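Local coordinates for protein aminopeptidase N (Francisella tularensis subsp. tularensis, PDB 5DLL) that probably removes N-terminal amino acids from intracellular peptides as a zinc-dependent aminopeptidase of the M1 family, at residues Y237-D249 against F300-F312. Numbering follows the deposited sequence.
Sequences YAMQAVKDSMKWD and FELVQSVVGHEYF. With ZN (zinc ion), chain B.
Ser245 and Val307 interlock where the helical segments 237-249 and 300-312 pack, their axes 8.7 Å apart at closest approach and 50° from parallel. Val307 is a knob among Ala238, Ala241, Val242 and Ser245; Val307 CG1 lies 3.6 Å from Val242 CG2. Ser245 fits in turn among Val307, Gly308, Tyr311 and Phe312. With its hydroxyl beside the backbone N (chi1 -57°), Ser245 OG lies 3.4 Å from Gly308 CA.

At one end, the edge of Phe300 meets a face of Tyr237, with planes at 72°. Phe300 CD1 stands over the ring centre, and Val303 CG1 touches the ring edge. At the other end, Met246 crosses Tyr311 at about a right angle, Met246 CG 3.4 Å from Tyr311 CZ. Trp248 CZ3 covers one face of Phe312, offset toward the rim.

Outside the pair, Asp345 accepts a hydrogen bond from Trp248 NE1, and Arg338 forms a salt bridge with Asp249. His309 leaves its helix on the side away from 237-249, and His309 NE2 binds the zinc ion at 2.2 Å, with His313 and Glu332; Asp339 is hydrogen-bonded to His309 ND1. No hydrogen bond joins the two segments. Across this interface, apolar and aromatic packing holds the helix that begins the HExxH motif of the M1 catalytic domain.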
# COMPACT_ATOMS: atom_id res chain seq x y z
N TYR A 237 -12.80 -3.55 -16.16
CA TYR A 237 -11.96 -2.39 -15.85
C TYR A 237 -10.50 -2.80 -15.60
O TYR A 237 -9.58 -2.07 -15.98
CB TYR A 237 -12.49 -1.60 -14.65
CG TYR A 237 -11.69 -0.34 -14.42
CD1 TYR A 237 -11.83 0.76 -15.26
CD2 TYR A 237 -10.74 -0.26 -13.41
CE1 TYR A 237 -11.08 1.91 -15.08
CE2 TYR A 237 -9.98 0.88 -13.21
CZ TYR A 237 -10.16 1.97 -14.06
OH TYR A 237 -9.42 3.11 -13.88
N ALA A 238 -10.30 -3.94 -14.96
CA ALA A 238 -8.95 -4.46 -14.71
C ALA A 238 -8.16 -4.63 -16.01
O ALA A 238 -6.98 -4.29 -16.07
CB ALA A 238 -9.02 -5.78 -13.97
N MET A 239 -8.81 -5.17 -17.04
CA MET A 239 -8.18 -5.32 -18.35
C MET A 239 -7.67 -3.97 -18.84
O MET A 239 -6.57 -3.88 -19.38
CB MET A 239 -9.17 -5.90 -19.36
CG MET A 239 -8.58 -6.11 -20.76
SD MET A 239 -7.13 -7.18 -20.80
CE MET A 239 -7.92 -8.78 -20.91
N GLN A 240 -8.48 -2.93 -18.64
CA GLN A 240 -8.08 -1.58 -19.00
C GLN A 240 -6.87 -1.12 -18.18
O GLN A 240 -5.96 -0.49 -18.72
CB GLN A 240 -9.24 -0.60 -18.83
CG GLN A 240 -9.05 0.72 -19.56
CD GLN A 240 -8.74 0.52 -21.03
OE1 GLN A 240 -9.49 -0.15 -21.75
NE2 GLN A 240 -7.63 1.09 -21.49
N ALA A 241 -6.87 -1.43 -16.89
CA ALA A 241 -5.73 -1.12 -16.01
C ALA A 241 -4.44 -1.79 -16.47
O ALA A 241 -3.35 -1.24 -16.27
CB ALA A 241 -6.04 -1.50 -14.57
N VAL A 242 -4.55 -2.96 -17.09
CA VAL A 242 -3.39 -3.66 -17.65
C VAL A 242 -2.83 -2.90 -18.86
O VAL A 242 -1.61 -2.77 -19.02
CB VAL A 242 -3.75 -5.10 -18.06
CG1 VAL A 242 -2.59 -5.77 -18.80
CG2 VAL A 242 -4.13 -5.92 -16.84
N LYS A 243 -3.72 -2.39 -19.70
CA LYS A 243 -3.31 -1.61 -20.88
C LYS A 243 -2.69 -0.27 -20.48
O LYS A 243 -1.68 0.14 -21.05
CB LYS A 243 -4.51 -1.38 -21.80
CG LYS A 243 -5.08 -2.65 -22.41
CD LYS A 243 -6.32 -2.35 -23.23
CE LYS A 243 -6.81 -3.58 -23.97
NZ LYS A 243 -8.23 -3.43 -24.39
N ASP A 244 -3.31 0.40 -19.51
CA ASP A 244 -2.78 1.65 -18.96
C ASP A 244 -1.39 1.43 -18.34
O ASP A 244 -0.50 2.26 -18.49
CB ASP A 244 -3.71 2.22 -17.88
CG ASP A 244 -5.14 2.45 -18.38
OD1 ASP A 244 -5.35 2.76 -19.58
OD2 ASP A 244 -6.07 2.33 -17.54
N SER A 245 -1.24 0.30 -17.63
CA SER A 245 0.02 -0.05 -16.98
C SER A 245 1.13 -0.30 -17.99
O SER A 245 2.23 0.22 -17.85
CB SER A 245 -0.15 -1.32 -16.14
OG SER A 245 -1.18 -1.16 -15.18
N MET A 246 0.82 -1.11 -19.00
CA MET A 246 1.79 -1.50 -20.02
C MET A 246 2.30 -0.29 -20.80
O MET A 246 3.50 -0.14 -21.02
CB MET A 246 1.17 -2.52 -20.98
CG MET A 246 1.29 -3.96 -20.52
SD MET A 246 0.36 -5.11 -21.57
CE MET A 246 1.34 -6.59 -21.38
N LYS A 247 1.36 0.56 -21.22
CA LYS A 247 1.67 1.77 -21.99
C LYS A 247 2.49 2.78 -21.19
O LYS A 247 3.41 3.39 -21.72
CB LYS A 247 0.37 2.43 -22.46
CG LYS A 247 0.54 3.72 -23.24
CD LYS A 247 -0.80 4.24 -23.73
CE LYS A 247 -0.73 5.71 -24.11
NZ LYS A 247 0.25 5.98 -25.20
N TRP A 248 2.15 2.94 -19.91
CA TRP A 248 2.83 3.91 -19.06
C TRP A 248 4.27 3.51 -18.81
O TRP A 248 5.15 4.37 -18.68
CB TRP A 248 2.10 4.06 -17.73
CG TRP A 248 2.78 4.99 -16.78
CD1 TRP A 248 2.67 6.34 -16.74
CD2 TRP A 248 3.68 4.62 -15.73
NE1 TRP A 248 3.45 6.85 -15.73
CE2 TRP A 248 4.08 5.82 -15.09
CE3 TRP A 248 4.19 3.41 -15.27
CZ2 TRP A 248 4.96 5.83 -14.01
CZ3 TRP A 248 5.08 3.42 -14.19
CH2 TRP A 248 5.45 4.62 -13.58
N ASP A 249 4.50 2.21 -18.73
CA ASP A 249 5.83 1.68 -18.48
C ASP A 249 6.68 1.91 -19.72
O ASP A 249 7.85 2.32 -19.60
CB ASP A 249 5.76 0.19 -18.14
CG ASP A 249 6.71 -0.20 -17.01
OD1 ASP A 249 7.56 0.62 -16.60
OD2 ASP A 249 6.59 -1.34 -16.51
N PHE A 300 -12.24 2.40 -8.38
CA PHE A 300 -11.59 2.30 -9.69
C PHE A 300 -10.10 2.67 -9.63
O PHE A 300 -9.28 2.02 -10.29
CB PHE A 300 -12.29 3.21 -10.69
CG PHE A 300 -13.60 2.68 -11.20
CD1 PHE A 300 -13.64 1.59 -12.07
CD2 PHE A 300 -14.80 3.28 -10.85
CE1 PHE A 300 -14.84 1.11 -12.56
CE2 PHE A 300 -16.01 2.80 -11.34
CZ PHE A 300 -16.02 1.71 -12.20
N GLU A 301 -9.76 3.69 -8.85
CA GLU A 301 -8.36 4.13 -8.72
C GLU A 301 -7.48 3.08 -8.04
O GLU A 301 -6.30 2.93 -8.38
CB GLU A 301 -8.27 5.43 -7.92
CG GLU A 301 -6.94 6.16 -8.07
CD GLU A 301 -6.36 6.63 -6.75
OE1 GLU A 301 -6.22 7.85 -6.56
OE2 GLU A 301 -6.03 5.76 -5.90
N LEU A 302 -8.07 2.36 -7.08
CA LEU A 302 -7.35 1.31 -6.36
C LEU A 302 -7.13 0.07 -7.21
O LEU A 302 -6.04 -0.52 -7.18
CB LEU A 302 -8.09 0.95 -5.07
CG LEU A 302 -8.03 2.02 -3.97
CD1 LEU A 302 -9.08 1.76 -2.90
CD2 LEU A 302 -6.63 2.08 -3.36
N VAL A 303 -8.15 -0.33 -7.97
CA VAL A 303 -8.04 -1.44 -8.93
C VAL A 303 -6.91 -1.18 -9.92
O VAL A 303 -6.12 -2.07 -10.23
CB VAL A 303 -9.35 -1.66 -9.72
CG1 VAL A 303 -9.13 -2.55 -10.93
CG2 VAL A 303 -10.42 -2.25 -8.82
N GLN A 304 -6.85 0.06 -10.41
CA GLN A 304 -5.80 0.50 -11.31
C GLN A 304 -4.42 0.39 -10.66
O GLN A 304 -3.50 -0.17 -11.25
CB GLN A 304 -6.06 1.95 -11.74
CG GLN A 304 -5.20 2.44 -12.90
CD GLN A 304 -5.22 3.95 -13.05
OE1 GLN A 304 -5.00 4.69 -12.08
NE2 GLN A 304 -5.47 4.41 -14.26
N SER A 305 -4.30 0.93 -9.45
CA SER A 305 -3.06 0.93 -8.66
C SER A 305 -2.55 -0.47 -8.34
O SER A 305 -1.35 -0.75 -8.42
CB SER A 305 -3.28 1.68 -7.34
OG SER A 305 -2.17 1.55 -6.48
N VAL A 306 -3.49 -1.33 -7.96
CA VAL A 306 -3.21 -2.72 -7.63
C VAL A 306 -2.65 -3.46 -8.85
O VAL A 306 -1.57 -4.05 -8.79
CB VAL A 306 -4.50 -3.42 -7.12
CG1 VAL A 306 -4.36 -4.93 -7.13
CG2 VAL A 306 -4.85 -2.92 -5.72
N VAL A 307 -3.39 -3.41 -9.96
CA VAL A 307 -2.97 -4.05 -11.20
C VAL A 307 -1.64 -3.46 -11.65
O VAL A 307 -0.72 -4.19 -12.04
CB VAL A 307 -4.03 -3.88 -12.31
CG1 VAL A 307 -3.50 -4.37 -13.66
CG2 VAL A 307 -5.32 -4.62 -11.96
N GLY A 308 -1.54 -2.13 -11.60
CA GLY A 308 -0.32 -1.43 -11.94
C GLY A 308 0.87 -1.99 -11.19
O GLY A 308 1.83 -2.49 -11.79
N HIS A 309 0.79 -1.93 -9.86
CA HIS A 309 1.89 -2.33 -8.99
C HIS A 309 2.45 -3.70 -9.34
O HIS A 309 3.66 -3.88 -9.42
CB HIS A 309 1.42 -2.32 -7.53
CG HIS A 309 2.43 -2.84 -6.57
ND1 HIS A 309 3.18 -2.02 -5.75
CD2 HIS A 309 2.83 -4.10 -6.29
CE1 HIS A 309 3.98 -2.75 -5.01
NE2 HIS A 309 3.80 -4.02 -5.32
N GLU A 310 1.56 -4.67 -9.53
CA GLU A 310 2.00 -6.03 -9.80
C GLU A 310 2.62 -6.14 -11.20
O GLU A 310 3.59 -6.89 -11.37
CB GLU A 310 0.84 -7.03 -9.63
CG GLU A 310 0.19 -7.05 -8.24
CD GLU A 310 1.16 -7.28 -7.09
OE1 GLU A 310 2.17 -7.99 -7.26
OE2 GLU A 310 0.91 -6.74 -5.98
N TYR A 311 2.09 -5.41 -12.18
CA TYR A 311 2.69 -5.41 -13.52
C TYR A 311 4.11 -4.83 -13.49
O TYR A 311 5.01 -5.32 -14.20
CB TYR A 311 1.83 -4.65 -14.55
CG TYR A 311 2.52 -4.52 -15.90
CD1 TYR A 311 2.54 -5.58 -16.80
CD2 TYR A 311 3.20 -3.35 -16.25
CE1 TYR A 311 3.20 -5.48 -18.02
CE2 TYR A 311 3.87 -3.24 -17.47
CZ TYR A 311 3.86 -4.31 -18.35
OH TYR A 311 4.52 -4.21 -19.56
N PHE A 312 4.33 -3.82 -12.67
CA PHE A 312 5.62 -3.14 -12.60
C PHE A 312 6.71 -4.04 -12.01
O PHE A 312 7.88 -3.89 -12.37
CB PHE A 312 5.50 -1.81 -11.84
CG PHE A 312 4.45 -0.88 -12.42
CD1 PHE A 312 4.26 -0.79 -13.80
CD2 PHE A 312 3.66 -0.10 -11.59
CE1 PHE A 312 3.29 0.04 -14.33
CE2 PHE A 312 2.69 0.73 -12.12
CZ PHE A 312 2.51 0.80 -13.49
ZN ZN B . 4.81 -5.73 -4.48